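Local coordinates for protein predicted DNA-binding transcriptional regulator (Aliivibrio fischeri ES114, PDB 7DWN) that probably acts as a DNA-binding transcriptional regulator of the LysR family, recognising a DNA site through a helix-turn-helix domain and assembling as a tetramer, at residues Y183-Q188 / V213-I218; P217-S220 / M226-I229; A15-K18 / Q22-E25. All coordinates share one frame; numbering follows the deposited sequence.

Interaction 1. Residues Y183-Q188 / V213-I218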
ATOM      1  N   TYR A 183     -49.282 -11.988   1.250  1.00 57.59           N
ATOM      2  CA  TYR A 183     -48.559 -13.115   1.810  1.00 56.75           C
ATOM      3  C   TYR A 183     -48.762 -13.139   3.317  1.00 65.52           C
ATOM      4  O   TYR A 183     -49.147 -12.139   3.931  1.00 72.19           O
ATOM      5  CB  TYR A 183     -47.070 -13.039   1.474  1.00 52.99           C
ATOM      6  CG  TYR A 183     -46.795 -12.813   0.007  1.00 55.19           C
ATOM      7  CD1 TYR A 183     -46.926 -13.849  -0.909  1.00 53.59           C
ATOM      8  CD2 TYR A 183     -46.405 -11.566  -0.464  1.00 55.06           C
ATOM      9  CE1 TYR A 183     -46.678 -13.649  -2.252  1.00 48.51           C
ATOM     10  CE2 TYR A 183     -46.154 -11.358  -1.807  1.00 55.09           C
ATOM     11  CZ  TYR A 183     -46.290 -12.405  -2.696  1.00 49.59           C
ATOM     12  OH  TYR A 183     -46.043 -12.207  -4.033  1.00 49.41           O
ATOM     13  N   ASP A 184     -48.498 -14.296   3.915  1.00 65.08           N
ATOM     14  CA  ASP A 184     -48.775 -14.472   5.330  1.00 67.03           C
ATOM     15  C   ASP A 184     -48.003 -15.686   5.835  1.00 67.63           C
ATOM     16  O   ASP A 184     -47.375 -16.414   5.064  1.00 61.99           O
ATOM     17  CB  ASP A 184     -50.276 -14.628   5.572  1.00 76.60           C
ATOM     18  CG  ASP A 184     -50.732 -16.060   5.456  1.00 83.69           C
ATOM     19  OD1 ASP A 184     -50.492 -16.816   6.410  1.00 84.55           O
ATOM     20  OD2 ASP A 184     -51.307 -16.439   4.416  1.00 89.43           O
ATOM     21  N   PHE A 185     -48.082 -15.910   7.151  1.00 78.75           N
ATOM     22  CA  PHE A 185     -47.408 -17.027   7.802  1.00 87.76           C
ATOM     23  C   PHE A 185     -48.364 -18.094   8.330  1.00 95.40           C
ATOM     24  O   PHE A 185     -47.898 -19.090   8.897  1.00 96.84           O
ATOM     25  CB  PHE A 185     -46.525 -16.520   8.955  1.00 86.88           C
ATOM     26  CG  PHE A 185     -45.347 -15.698   8.506  1.00 88.03           C
ATOM     27  CD1 PHE A 185     -44.249 -16.300   7.909  1.00 90.53           C
ATOM     28  CD2 PHE A 185     -45.329 -14.325   8.700  1.00 92.70           C
ATOM     29  CE1 PHE A 185     -43.164 -15.546   7.498  1.00 91.21           C
ATOM     30  CE2 PHE A 185     -44.244 -13.566   8.297  1.00 93.45           C
ATOM     31  CZ  PHE A 185     -43.162 -14.177   7.693  1.00 91.07           C
ATOM     32  N   ILE A 186     -49.680 -17.921   8.167  1.00101.29           N
ATOM     33  CA  ILE A 186     -50.617 -18.949   8.616  1.00107.79           C
ATOM     34  C   ILE A 186     -50.566 -20.159   7.690  1.00110.96           C
ATOM     35  O   ILE A 186     -50.705 -21.305   8.139  1.00111.42           O
ATOM     36  CB  ILE A 186     -52.048 -18.380   8.736  1.00109.97           C
ATOM     37  CG1 ILE A 186     -52.102 -17.172   9.686  1.00113.85           C
ATOM     38  CG2 ILE A 186     -53.023 -19.473   9.154  1.00106.91           C
ATOM     39  CD1 ILE A 186     -51.641 -17.450  11.106  1.00115.25           C
ATOM     40  N   SER A 187     -50.359 -19.939   6.392  1.00111.89           N
ATOM     41  CA  SER A 187     -50.215 -21.060   5.475  1.00118.29           C
ATOM     42  C   SER A 187     -49.007 -21.897   5.868  1.00126.29           C
ATOM     43  O   SER A 187     -47.948 -21.358   6.203  1.00123.69           O
ATOM     44  CB  SER A 187     -50.058 -20.549   4.041  1.00113.61           C
ATOM     45  OG  SER A 187     -51.211 -19.854   3.601  1.00112.72           O
ATOM     46  N   GLN A 188     -49.170 -23.222   5.851  1.00135.02           N
ATOM     47  CA  GLN A 188     -48.029 -24.108   6.040  1.00141.35           C
ATOM     48  C   GLN A 188     -47.115 -24.116   4.822  1.00132.45           C
ATOM     49  O   GLN A 188     -46.331 -25.055   4.665  1.00135.37           O
ATOM     50  CB  GLN A 188     -48.493 -25.532   6.368  1.00155.04           C
ATOM     51  CG  GLN A 188     -49.287 -26.232   5.276  1.00165.05           C
ATOM     52  CD  GLN A 188     -49.710 -27.616   5.684  1.00173.20           C
ATOM     53  OE1 GLN A 188     -49.828 -27.903   6.868  1.00176.48           O
ATOM     54  NE2 GLN A 188     -49.920 -28.494   4.706  1.00176.20           N
ATOM     55  N   VAL A 213     -40.102 -19.339  10.800  1.00 73.16           N
ATOM     56  CA  VAL A 213     -40.886 -19.010   9.618  1.00 71.02           C
ATOM     57  C   VAL A 213     -40.395 -19.838   8.437  1.00 73.41           C
ATOM     58  O   VAL A 213     -39.239 -20.270   8.393  1.00 75.75           O
ATOM     59  CB  VAL A 213     -40.809 -17.501   9.292  1.00 72.96           C
ATOM     60  CG1 VAL A 213     -41.559 -16.689  10.339  1.00 76.12           C
ATOM     61  CG2 VAL A 213     -39.363 -17.056   9.227  1.00 71.50           C
ATOM     62  N   ALA A 214     -41.289 -20.062   7.473  1.00 71.67           N
ATOM     63  CA  ALA A 214     -40.976 -20.800   6.254  1.00 65.91           C
ATOM     64  C   ALA A 214     -40.783 -19.789   5.129  1.00 59.16           C
ATOM     65  O   ALA A 214     -41.752 -19.223   4.615  1.00 59.64           O
ATOM     66  CB  ALA A 214     -42.078 -21.804   5.923  1.00 66.17           C
ATOM     67  N   LEU A 215     -39.530 -19.564   4.748  1.00 51.97           N
ATOM     68  CA  LEU A 215     -39.171 -18.565   3.752  1.00 50.18           C
ATOM     69  C   LEU A 215     -38.438 -19.231   2.596  1.00 58.40           C
ATOM     70  O   LEU A 215     -37.659 -20.166   2.808  1.00 56.34           O
ATOM     71  CB  LEU A 215     -38.277 -17.480   4.359  1.00 49.83           C
ATOM     72  CG  LEU A 215     -38.787 -16.764   5.609  1.00 58.18           C
ATOM     73  CD1 LEU A 215     -37.689 -15.906   6.216  1.00 50.58           C
ATOM     74  CD2 LEU A 215     -40.003 -15.924   5.269  1.00 64.42           C
ATOM     75  N   THR A 216     -38.679 -18.750   1.382  1.00 58.65           N
ATOM     76  CA  THR A 216     -37.867 -19.146   0.236  1.00 58.60           C
ATOM     77  C   THR A 216     -37.271 -17.894  -0.392  1.00 50.89           C
ATOM     78  O   THR A 216     -38.023 -17.027  -0.879  1.00 46.29           O
ATOM     79  CB  THR A 216     -38.678 -19.945  -0.793  1.00 55.99           C
ATOM     80  OG1 THR A 216     -37.972 -19.978  -2.036  1.00 65.40           O
ATOM     81  CG2 THR A 216     -40.063 -19.350  -1.000  1.00 46.77           C
ATOM     82  N   PRO A 217     -35.948 -17.728  -0.369  1.00 46.64           N
ATOM     83  CA  PRO A 217     -35.339 -16.476  -0.845  1.00 50.11           C
ATOM     84  C   PRO A 217     -35.431 -16.374  -2.360  1.00 46.21           C
ATOM     85  O   PRO A 217     -34.965 -17.258  -3.080  1.00 42.15           O
ATOM     86  CB  PRO A 217     -33.879 -16.588  -0.375  1.00 52.72           C
ATOM     87  CG  PRO A 217     -33.847 -17.749   0.583  1.00 46.68           C
ATOM     88  CD  PRO A 217     -34.940 -18.666   0.150  1.00 42.81           C
ATOM     89  N   ILE A 218     -36.032 -15.290  -2.845  1.00 43.37           N
ATOM     90  CA  ILE A 218     -36.135 -15.061  -4.281  1.00 45.10           C
ATOM     91  C   ILE A 218     -35.380 -13.825  -4.732  1.00 43.61           C
ATOM     92  O   ILE A 218     -35.314 -13.559  -5.938  1.00 40.66           O
ATOM     93  CB  ILE A 218     -37.604 -14.978  -4.740  1.00 46.92           C
ATOM     94  CG1 ILE A 218     -38.250 -13.696  -4.214  1.00 47.08           C
ATOM     95  CG2 ILE A 218     -38.370 -16.215  -4.290  1.00 39.52           C
ATOM     96  CD1 ILE A 218     -39.558 -13.360  -4.885  1.00 40.64           C
TER
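The phenyl ring of Phe-185 meets Val-213 and Leu-215 at the outer end of the LysR effector-domain fold, and packing of hydrocarbon is all that joins the two segments. The tight part is one ring corner. Val-213 lays its CG1 methyl over a face of the ring, with CG1 3.5 Å from Phe-185 CE1 and 3.6 Å from Phe-185 CD1, while Val-213 CB comes equally near, 3.5 Å from Phe-185 CE1. Leu-215 approaches differently: its CD2 methyl lies at the ring edge, 3.9 Å from Phe-185 CE1. Phe-185 reaches both because its CG stands anti to its own carbonyl carbon (chi1 -67°), which swings the ring back towards the strand although the backbones stay 7.1 Å apart between the CA atoms of Phe-185 and Val-213. A flat aromatic suits this place, offering a face to a beta-branched residue and an edge to a leucine methyl. The loose side begins just beyond, where Ile-186, Ser-187 and Gln-188 are exposed and no hydrogen bond crosses between the segments; Gln-188 is also poorly ordered. Ile-237 and Ile-257 from loops and Trp-239 of strand 238-241 also touch the ring. Past Val-213 the chain enters strand 215-221, which runs parallel to strand 191-195, and through Phe-185 the loop 183-188 meets the beginning of strand 215-221.

Interaction 2. Residues P217-S220 / M226-I229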
ATOM      1  N   PRO A 217     -35.948 -17.728  -0.369  1.00 46.64           N
ATOM      2  CA  PRO A 217     -35.339 -16.476  -0.845  1.00 50.11           C
ATOM      3  C   PRO A 217     -35.431 -16.374  -2.360  1.00 46.21           C
ATOM      4  O   PRO A 217     -34.965 -17.258  -3.080  1.00 42.15           O
ATOM      5  CB  PRO A 217     -33.879 -16.588  -0.375  1.00 52.72           C
ATOM      6  CG  PRO A 217     -33.847 -17.749   0.583  1.00 46.68           C
ATOM      7  CD  PRO A 217     -34.940 -18.666   0.150  1.00 42.81           C
ATOM      8  N   ILE A 218     -36.032 -15.290  -2.845  1.00 43.37           N
ATOM      9  CA  ILE A 218     -36.135 -15.061  -4.281  1.00 45.10           C
ATOM     10  C   ILE A 218     -35.380 -13.825  -4.732  1.00 43.61           C
ATOM     11  O   ILE A 218     -35.314 -13.559  -5.938  1.00 40.66           O
ATOM     12  CB  ILE A 218     -37.604 -14.978  -4.740  1.00 46.92           C
ATOM     13  CG1 ILE A 218     -38.250 -13.696  -4.214  1.00 47.08           C
ATOM     14  CG2 ILE A 218     -38.370 -16.215  -4.290  1.00 39.52           C
ATOM     15  CD1 ILE A 218     -39.558 -13.360  -4.885  1.00 40.64           C
ATOM     16  N   PHE A 219     -34.798 -13.066  -3.807  1.00 39.98           N
ATOM     17  CA  PHE A 219     -34.147 -11.807  -4.130  1.00 30.91           C
ATOM     18  C   PHE A 219     -33.365 -11.347  -2.912  1.00 35.31           C
ATOM     19  O   PHE A 219     -33.861 -11.431  -1.787  1.00 40.70           O
ATOM     20  CB  PHE A 219     -35.178 -10.746  -4.538  1.00 31.91           C
ATOM     21  CG  PHE A 219     -34.589  -9.393  -4.806  1.00 41.99           C
ATOM     22  CD1 PHE A 219     -34.136  -9.059  -6.071  1.00 39.60           C
ATOM     23  CD2 PHE A 219     -34.502  -8.449  -3.796  1.00 38.53           C
ATOM     24  CE1 PHE A 219     -33.599  -7.813  -6.324  1.00 41.91           C
ATOM     25  CE2 PHE A 219     -33.966  -7.202  -4.042  1.00 37.81           C
ATOM     26  CZ  PHE A 219     -33.512  -6.883  -5.308  1.00 40.14           C
ATOM     27  N   SER A 220     -32.146 -10.866  -3.143  1.00 34.00           N
ATOM     28  CA  SER A 220     -31.302 -10.347  -2.079  1.00 36.87           C
ATOM     29  C   SER A 220     -30.804  -8.961  -2.457  1.00 36.69           C
ATOM     30  O   SER A 220     -30.540  -8.686  -3.631  1.00 36.01           O
ATOM     31  CB  SER A 220     -30.110 -11.270  -1.800  1.00 39.40           C
ATOM     32  OG  SER A 220     -29.385 -10.826  -0.667  1.00 27.41           O
ATOM     33  N   MET A 226     -34.617  -0.945  -2.011  1.00 46.64           N
ATOM     34  CA  MET A 226     -34.838  -1.976  -3.019  1.00 42.49           C
ATOM     35  C   MET A 226     -35.857  -3.007  -2.540  1.00 46.80           C
ATOM     36  O   MET A 226     -36.821  -3.331  -3.253  1.00 48.37           O
ATOM     37  CB  MET A 226     -33.505  -2.648  -3.359  1.00 38.21           C
ATOM     38  CG  MET A 226     -33.472  -3.389  -4.680  1.00 42.85           C
ATOM     39  SD  MET A 226     -33.618  -2.277  -6.088  1.00 39.35           S
ATOM     40  CE  MET A 226     -35.333  -2.524  -6.538  1.00 38.27           C
ATOM     41  N   LEU A 227     -35.648  -3.543  -1.332  1.00 44.85           N
ATOM     42  CA  LEU A 227     -36.592  -4.498  -0.759  1.00 41.87           C
ATOM     43  C   LEU A 227     -37.972  -3.878  -0.595  1.00 43.44           C
ATOM     44  O   LEU A 227     -38.987  -4.538  -0.831  1.00 40.03           O
ATOM     45  CB  LEU A 227     -36.083  -5.006   0.591  1.00 31.95           C
ATOM     46  CG  LEU A 227     -34.741  -5.732   0.632  1.00 31.86           C
ATOM     47  CD1 LEU A 227     -34.495  -6.292   2.024  1.00 29.40           C
ATOM     48  CD2 LEU A 227     -34.702  -6.837  -0.404  1.00 27.26           C
ATOM     49  N   LYS A 228     -38.025  -2.610  -0.185  1.00 40.14           N
ATOM     50  CA  LYS A 228     -39.301  -1.923  -0.019  1.00 30.79           C
ATOM     51  C   LYS A 228     -40.051  -1.835  -1.343  1.00 31.86           C
ATOM     52  O   LYS A 228     -41.255  -2.113  -1.409  1.00 42.75           O
ATOM     53  CB  LYS A 228     -39.057  -0.530   0.567  1.00 28.21           C
ATOM     54  CG  LYS A 228     -40.280   0.364   0.643  1.00 38.35           C
ATOM     55  CD  LYS A 228     -39.898   1.729   1.191  1.00 46.05           C
ATOM     56  CE  LYS A 228     -41.068   2.693   1.175  1.00 53.03           C
ATOM     57  NZ  LYS A 228     -40.657   4.050   1.631  1.00 58.04           N
ATOM     58  N   ILE A 229     -39.344  -1.463  -2.413  1.00 39.97           N
ATOM     59  CA  ILE A 229     -39.967  -1.374  -3.730  1.00 43.22           C
ATOM     60  C   ILE A 229     -40.479  -2.737  -4.173  1.00 36.12           C
ATOM     61  O   ILE A 229     -41.608  -2.862  -4.665  1.00 36.67           O
ATOM     62  CB  ILE A 229     -38.982  -0.779  -4.752  1.00 50.06           C
ATOM     63  CG1 ILE A 229     -38.752   0.704  -4.465  1.00 49.44           C
ATOM     64  CG2 ILE A 229     -39.503  -0.975  -6.161  1.00 49.49           C
ATOM     65  CD1 ILE A 229     -37.798   1.364  -5.420  1.00 50.90           C
TER
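Phe-219 points from its strand into the side chains of Met-226 and Leu-227, joining strand 215-221 to helix 224-232, which directly follows it: a beta-alpha unit of the Rossmann-like effector domain found in LysR regulators. Conformation decides the fit. In Phe-219 the CG lies opposite the backbone N (chi1 176°), and a chi2 of 89° sets the ring square to its stem; the CD2-CE2-CZ side of the ring meets the helix. Met-226 also turns its CG away from its own N, but the chain then folds at chi2 (67°), leaving the CG methylene, rather than the sulfur, facing the phenyl; the two side chains cross at about a right angle. Methionine's unbranched chain lets this methylene lie against the ring edge while the chain bends on. Leu-227 extends its CD2 methyl to the ring. All three residues are buried, and the second subunit adds to the surroundings: its Val-126 packs on Phe-219 and its Ile-108 on Met-226, while its strand pairs in parallel with Phe-219 and Ser-220. At the ring, Met-226 CG sits 3.6 Å from Phe-219 CZ, and Leu-227 CD2, in the ring plane, lies 3.7 Å from Phe-219 CE2.

Interaction 3. Residues A15-K18 / Q22-E25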
ATOM      1  N   ALA A  15      11.274  19.086 -20.498  1.00 47.64           N
ATOM      2  CA  ALA A  15      11.819  17.738 -20.588  1.00 50.71           C
ATOM      3  C   ALA A  15      11.110  16.920 -21.656  1.00 58.53           C
ATOM      4  O   ALA A  15      11.730  16.050 -22.280  1.00 49.80           O
ATOM      5  CB  ALA A  15      11.723  17.041 -19.231  1.00 40.57           C
ATOM      6  N   LYS A  16       9.818  17.172 -21.879  1.00 70.49           N
ATOM      7  CA  LYS A  16       9.140  16.464 -22.960  1.00 77.22           C
ATOM      8  C   LYS A  16       9.610  16.956 -24.325  1.00 77.74           C
ATOM      9  O   LYS A  16      10.078  16.168 -25.155  1.00 83.84           O
ATOM     10  CB  LYS A  16       7.619  16.594 -22.851  1.00 83.34           C
ATOM     11  CG  LYS A  16       6.901  15.725 -23.884  1.00 88.83           C
ATOM     12  CD  LYS A  16       5.488  16.202 -24.178  1.00 92.18           C
ATOM     13  CE  LYS A  16       4.863  15.370 -25.293  1.00 90.56           C
ATOM     14  NZ  LYS A  16       3.523  15.870 -25.703  1.00 88.57           N
ATOM     15  N   VAL A  17       9.493  18.261 -24.587  1.00 71.49           N
ATOM     16  CA  VAL A  17       9.741  18.748 -25.943  1.00 68.70           C
ATOM     17  C   VAL A  17      11.210  19.042 -26.234  1.00 69.08           C
ATOM     18  O   VAL A  17      11.579  19.172 -27.411  1.00 64.99           O
ATOM     19  CB  VAL A  17       8.907  20.006 -26.248  1.00 66.71           C
ATOM     20  CG1 VAL A  17       7.424  19.710 -26.079  1.00 59.42           C
ATOM     21  CG2 VAL A  17       9.341  21.157 -25.363  1.00 62.01           C
ATOM     22  N   LYS A  18      12.052  19.158 -25.205  1.00 71.28           N
ATOM     23  CA  LYS A  18      13.498  19.347 -25.365  1.00 62.70           C
ATOM     24  C   LYS A  18      13.837  20.573 -26.210  1.00 55.34           C
ATOM     25  O   LYS A  18      14.855  20.598 -26.906  1.00 47.04           O
ATOM     26  CB  LYS A  18      14.158  18.093 -25.949  1.00 67.10           C
ATOM     27  CG  LYS A  18      14.047  16.868 -25.054  1.00 72.28           C
ATOM     28  CD  LYS A  18      14.764  15.665 -25.643  1.00 78.42           C
ATOM     29  CE  LYS A  18      14.685  14.471 -24.702  1.00 75.66           C
ATOM     30  NZ  LYS A  18      15.373  13.268 -25.247  1.00 74.99           N
ATOM     31  N   GLN A  22       9.654  26.044 -27.881  1.00 84.41           N
ATOM     32  CA  GLN A  22       8.432  25.247 -27.940  1.00 83.93           C
ATOM     33  C   GLN A  22       7.832  25.059 -26.552  1.00 73.09           C
ATOM     34  O   GLN A  22       6.611  25.171 -26.375  1.00 72.82           O
ATOM     35  CB  GLN A  22       8.725  23.900 -28.601  1.00 93.74           C
ATOM     36  CG  GLN A  22       9.294  24.031 -30.010  1.00 97.67           C
ATOM     37  CD  GLN A  22       9.769  22.709 -30.578  1.00103.10           C
ATOM     38  OE1 GLN A  22       9.689  21.674 -29.918  1.00108.10           O
ATOM     39  NE2 GLN A  22      10.267  22.736 -31.810  1.00102.54           N
ATOM     40  N   ALA A  23       8.675  24.784 -25.552  1.00 68.72           N
ATOM     41  CA  ALA A  23       8.189  24.663 -24.181  1.00 64.21           C
ATOM     42  C   ALA A  23       7.586  25.972 -23.690  1.00 62.55           C
ATOM     43  O   ALA A  23       6.607  25.969 -22.936  1.00 58.60           O
ATOM     44  CB  ALA A  23       9.324  24.218 -23.257  1.00 59.67           C
ATOM     45  N   ALA A  24       8.159  27.104 -24.107  1.00 57.49           N
ATOM     46  CA  ALA A  24       7.602  28.401 -23.740  1.00 59.55           C
ATOM     47  C   ALA A  24       6.241  28.617 -24.387  1.00 64.76           C
ATOM     48  O   ALA A  24       5.316  29.134 -23.747  1.00 55.35           O
ATOM     49  CB  ALA A  24       8.567  29.516 -24.140  1.00 58.92           C
ATOM     50  N   GLU A  25       6.104  28.234 -25.658  1.00 71.26           N
ATOM     51  CA  GLU A  25       4.814  28.362 -26.328  1.00 75.66           C
ATOM     52  C   GLU A  25       3.761  27.487 -25.661  1.00 75.69           C
ATOM     53  O   GLU A  25       2.605  27.902 -25.507  1.00 75.67           O
ATOM     54  CB  GLU A  25       4.944  28.012 -27.810  1.00 81.64           C
ATOM     55  CG  GLU A  25       3.680  28.288 -28.611  1.00 89.04           C
ATOM     56  CD  GLU A  25       3.302  29.757 -28.614  1.00 95.33           C
ATOM     57  OE1 GLU A  25       4.216  30.608 -28.618  1.00 97.65           O
ATOM     58  OE2 GLU A  25       2.090  30.063 -28.606  1.00 97.48           O
TER
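Val-17 and Ala-23 supply the apolar part of this contact, where the end of helix 5-17 meets helix 20-26 in the winged helix-turn-helix domain of the LysR family. Val-17 CG2 is 3.7 Å from Ala-23 CB, and the same methyl lies 3.7 Å from the backbone Ala-23 N, so it rests on the backbone of the second helix as much as on a side chain. A small alanine suits this close approach, the CA atoms of Val-17 and Ala-23 being 6.4 Å apart. The other part is looser. Gln-22, extended beyond its CG, brings OE1 to 4.0 Å from Val-17 O and 4.1 Å from Val-17 CB, and no hydrogen bond joins the segments. Between the two helices the backbone turns sharply, for Lys-18 leaves helical geometry with positive phi (56°), and Asn-19 OD1 accepts a hydrogen bond from Gln-22 N near the start of the new helix. Ala-23 is further packed by Val-13, Leu-14 and Phe-34, the last on helix 31-45, which is probably the recognition helix, as in relatives. With no hydrogen bond between the segments, the contact rests mainly on van der Waals packing: a methyl of the branched valine fits against the small alanine, while exposed Gln-22 keeps its amide on the solvent-facing side.

Overall arrangement
Interactions 1 and 2 belong to the effector domain and share strand 215-221, overlapping at Pro-217 and Ile-218, with centres about 14 Å apart. The first sits where the strand begins, on the domain surface; the second is buried farther along it, and both have neighbours in the second subunit. The strand thus runs from an outer loop region to a buried part where the second subunit continues the sheet. Interaction 3 lies in the DNA-binding domain on the opposite side of the chain's centre, about 73 Å from interaction 1 and about 59 Å from interaction 2 between centres; even the nearest atoms of interactions 2 and 3 are about 46 Å apart, so it touches neither.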